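Local coordinates for response regulator CheY-like protein (Mesorhizobium loti, PDB 3SNK) that forms the CheY-like receiver-type domain of a longer pilus assembly protein that probably binds and hydrolyses ATP, at residues A[96-99]-A[100-103]; A[53-56]-A[57-60]. All coordinates share one frame; numbering follows the deposited sequence.

How the contacts relate
Two short-range contacts illustrate how a chain with the CheY-like order of five parallel strands fixes its surface connections. Both lie at the surface, on opposite sides of the chain's centre, about 29 Å apart between centres, and they share no element. Contact 1 joins the loop after strand 90-94 to the first turn of helix 99-107, and its chemistry is that of a helix start: a capping box, in which side chains and backbone exchange hydrogen bonds in both directions. Contact 2 folds the loop between strands 40-45 and 62-68 back on itself in a beta turn; rich in proline, it pairs a carbonyl that accepts two hydrogen bonds with contacts between proline rings.

Contact 1 (A[96-99]-A[100-103]); sequences ELTS and EQTR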
loop_
_atom_site.group_PDB
_atom_site.type_symbol
_atom_site.label_atom_id
_atom_site.label_comp_id
_atom_site.label_asym_id
_atom_site.label_seq_id
_atom_site.Cartn_x
_atom_site.Cartn_y
_atom_site.Cartn_z
ATOM N N GLU A 96 8.509 10.696 7.254
ATOM C CA GLU A 96 7.838 11.995 7.394
ATOM C C GLU A 96 7.694 12.661 6.035
ATOM O O GLU A 96 8.574 12.530 5.178
ATOM C CB GLU A 96 8.598 12.924 8.365
ATOM C CG GLU A 96 7.685 13.945 9.030
ATOM C CD GLU A 96 8.328 15.274 9.379
ATOM O OE1 GLU A 96 9.285 15.283 10.188
ATOM O OE2 GLU A 96 7.849 16.313 8.868
ATOM N N LEU A 97 6.567 13.349 5.835
ATOM C CA LEU A 97 6.244 14.062 4.603
ATOM C C LEU A 97 6.114 15.561 4.838
ATOM O O LEU A 97 5.873 15.971 5.976
ATOM C CB LEU A 97 4.904 13.546 4.042
ATOM C CG LEU A 97 4.799 12.071 3.680
ATOM C CD1 LEU A 97 3.373 11.731 3.225
ATOM C CD2 LEU A 97 5.842 11.666 2.619
ATOM N N THR A 98 6.192 16.364 3.743
ATOM C CA THR A 98 5.948 17.813 3.775
ATOM C C THR A 98 4.462 18.022 3.662
ATOM O O THR A 98 3.735 17.082 3.320
ATOM C CB THR A 98 6.704 18.586 2.661
ATOM O OG1 THR A 98 6.286 18.139 1.374
ATOM C CG2 THR A 98 8.215 18.514 2.799
ATOM N N SER A 99 4.010 19.260 3.874
ATOM C CA SER A 99 2.611 19.643 3.761
ATOM C C SER A 99 2.077 19.408 2.354
ATOM O O SER A 99 0.930 18.962 2.202
ATOM C CB SER A 99 2.447 21.110 4.130
ATOM O OG SER A 99 3.115 21.931 3.189
ATOM N N GLU A 100 2.911 19.715 1.328
ATOM C CA GLU A 100 2.595 19.552 -0.098
ATOM C C GLU A 100 2.406 18.074 -0.408
ATOM O O GLU A 100 1.505 17.704 -1.162
ATOM C CB GLU A 100 3.720 20.158 -0.962
ATOM C CG GLU A 100 3.452 20.160 -2.463
ATOM C CD GLU A 100 4.654 20.521 -3.317
ATOM O OE1 GLU A 100 5.523 19.641 -3.523
ATOM O OE2 GLU A 100 4.722 21.678 -3.791
ATOM N N GLN A 101 3.234 17.228 0.201
ATOM C CA GLN A 101 3.132 15.797 0.009
ATOM C C GLN A 101 1.931 15.241 0.754
ATOM O O GLN A 101 1.309 14.303 0.259
ATOM C CB GLN A 101 4.409 15.110 0.460
ATOM C CG GLN A 101 5.594 15.405 -0.453
ATOM C CD GLN A 101 6.871 14.887 0.150
ATOM O OE1 GLN A 101 7.151 15.090 1.330
ATOM N NE2 GLN A 101 7.668 14.191 -0.645
ATOM N N THR A 102 1.597 15.817 1.937
ATOM C CA THR A 102 0.467 15.373 2.768
ATOM C C THR A 102 -0.839 15.664 2.013
ATOM O O THR A 102 -1.763 14.849 2.090
ATOM C CB THR A 102 0.557 15.963 4.183
ATOM O OG1 THR A 102 1.683 15.356 4.821
ATOM C CG2 THR A 102 -0.689 15.683 5.038
ATOM N N ARG A 103 -0.878 16.764 1.239
ATOM C CA ARG A 103 -1.992 17.169 0.386
ATOM C C ARG A 103 -2.306 16.111 -0.678
ATOM O O ARG A 103 -3.477 15.802 -0.909
ATOM C CB ARG A 103 -1.672 18.487 -0.316
ATOM C CG ARG A 103 -2.142 19.704 0.420
ATOM C CD ARG A 103 -3.089 20.546 -0.410
ATOM N NE ARG A 103 -3.666 21.611 0.408
ATOM C CZ ARG A 103 -4.957 21.739 0.697
ATOM N NH1 ARG A 103 -5.847 20.888 0.190
ATOM N NH2 ARG A 103 -5.374 22.733 1.472
#
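T98 and Q101 bind each other in both directions. The backbone T98 N donates to Q101 OE1 at 2.9 Å with a nearly straight N-H...O angle of 171°; the donor lies in the plane of the side-chain amide, on a lone pair of OE1. The T98 hydroxyl adds a second, longer bond, OG1 to Q101 OE1 at 3.2 Å, arriving from above that plane, so that two donors grip the amide oxygen. In return Q101 N gives a weak bond to T98 OG1 at 3.4 Å. This reciprocal pattern is the capping box, with T98 as N-cap of helix 99-107, the helix that follows strand 90-94 in this CheY-like fold. The T98 hydroxyl can face the helix because its chi1 of 61° sets OG1 between the backbone N and the carbonyl carbon. The other end of the amide, Q101 NE2, makes weak hydrogen bonds to the carbonyls of G69 and G70, linking the cap to a neighbouring loop.

A further group of bonds ends on the first carbonyls of the helix. T102 gives both its amide and its hydroxyl to T98 O, N at 2.8 Å and OG1 at 3.1 Å, the hydroxyl sitting above the carbonyl plane, while S99 O takes R103 N at 3.0 Å.

The remaining contacts are van der Waals ones made by L97, whose side chain crosses that of Q101 at about a right angle. Its CD2 lies 3.9 Å from Q101 OE1, and its CB approaches T102 OG1 at 3.8 Å. Both L97 and Q101 also touch L73.

Contact 2 (A[53-56]-A[57-60]); sequences GPPA and DTRP
A type I beta turn from P55 to T58 reverses the chain within the loop that runs from strand 40-45 to strand 62-68, and its end residues are bonded through a single carbonyl oxygen, P55 O. This atom accepts T58 N at 3.2 Å, the i to i+3 bond characteristic of such a turn, with an N-H...O angle of 161°. The same oxygen takes the T58 hydroxyl, OG1 standing only 2.7 Å from P55 O and tilted 23° from the carbonyl plane. Both donors reach the oxygen from one face of that plane, the amide N lying much farther above it.

A chi1 of 69° puts T58 OG1 between its own backbone N and carbonyl carbon, and it is this rotation that lets one residue present hydroxyl and amide to the same acceptor. The methyl branch then falls against the P55 ring: T58 CG2 is 3.8 Å from P55 CG, and the two side chains cross at a slant. Replacing T58 by alanine removes hydroxyl and methyl together, which would probably leave P55 O without its second donor and open a gap beside the P55 ring.

Within the CheY-like alternation of strands and helices, this turn stands at the surface just before strand 62-68. D57, at a corner of the turn, turns its carboxylate back toward P55, two residues earlier, with D57 OD1 3.4 Å from P55 CB. On the far side of the reversal the chain returns to its own start, where P60 CG packs on P54 CB at 4.0 Å. W85 touches both of these rings, and R59 N is hydrogen-bonded to Q16 OE1 of strand 15-20.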
loop_
_atom_site.group_PDB
_atom_site.type_symbol
_atom_site.label_atom_id
_atom_site.label_comp_id
_atom_site.label_asym_id
_atom_site.label_seq_id
_atom_site.Cartn_x
_atom_site.Cartn_y
_atom_site.Cartn_z
ATOM N N GLY A 53 -1.895 0.163 -12.248
ATOM C CA GLY A 53 -3.227 -0.265 -11.849
ATOM C C GLY A 53 -3.289 -1.776 -11.676
ATOM O O GLY A 53 -2.282 -2.470 -11.870
ATOM N N PRO A 54 -4.461 -2.328 -11.315
ATOM C CA PRO A 54 -4.545 -3.788 -11.108
ATOM C C PRO A 54 -4.495 -4.606 -12.413
ATOM O O PRO A 54 -5.094 -4.192 -13.408
ATOM C CB PRO A 54 -5.901 -3.977 -10.417
ATOM C CG PRO A 54 -6.688 -2.779 -10.745
ATOM C CD PRO A 54 -5.751 -1.659 -11.063
ATOM N N PRO A 55 -3.842 -5.792 -12.433
ATOM C CA PRO A 55 -3.882 -6.620 -13.657
ATOM C C PRO A 55 -5.286 -7.216 -13.844
ATOM O O PRO A 55 -6.013 -7.394 -12.861
ATOM C CB PRO A 55 -2.815 -7.695 -13.410
ATOM C CG PRO A 55 -2.105 -7.292 -12.138
ATOM C CD PRO A 55 -3.082 -6.463 -11.364
ATOM N N ALA A 56 -5.690 -7.474 -15.104
ATOM C CA ALA A 56 -7.028 -7.996 -15.435
ATOM C C ALA A 56 -7.272 -9.410 -14.864
ATOM O O ALA A 56 -8.429 -9.791 -14.652
ATOM C CB ALA A 56 -7.227 -8.001 -16.943
ATOM N N ASP A 57 -6.187 -10.157 -14.588
ATOM C CA ASP A 57 -6.234 -11.517 -14.046
ATOM C C ASP A 57 -6.481 -11.555 -12.520
ATOM O O ASP A 57 -6.685 -12.643 -11.971
ATOM C CB ASP A 57 -4.922 -12.264 -14.378
ATOM C CG ASP A 57 -3.647 -11.544 -13.960
ATOM O OD1 ASP A 57 -3.122 -10.747 -14.769
ATOM O OD2 ASP A 57 -3.147 -11.818 -12.846
ATOM N N THR A 58 -6.484 -10.388 -11.848
ATOM C CA THR A 58 -6.623 -10.289 -10.388
ATOM C C THR A 58 -7.959 -9.677 -9.923
ATOM O O THR A 58 -8.753 -9.184 -10.729
ATOM C CB THR A 58 -5.474 -9.430 -9.823
ATOM O OG1 THR A 58 -5.662 -8.072 -10.234
ATOM C CG2 THR A 58 -4.096 -9.929 -10.235
ATOM N N ARG A 59 -8.177 -9.713 -8.595
ATOM C CA ARG A 59 -9.307 -9.114 -7.885
ATOM C C ARG A 59 -8.735 -8.528 -6.571
ATOM O O ARG A 59 -8.695 -9.235 -5.560
ATOM C CB ARG A 59 -10.430 -10.143 -7.657
ATOM N N PRO A 60 -8.156 -7.297 -6.591
ATOM C CA PRO A 60 -7.531 -6.764 -5.358
ATOM C C PRO A 60 -8.521 -6.536 -4.214
ATOM O O PRO A 60 -9.685 -6.215 -4.428
ATOM C CB PRO A 60 -6.891 -5.443 -5.801
ATOM C CG PRO A 60 -7.680 -5.032 -7.030
ATOM C CD PRO A 60 -8.075 -6.324 -7.705
#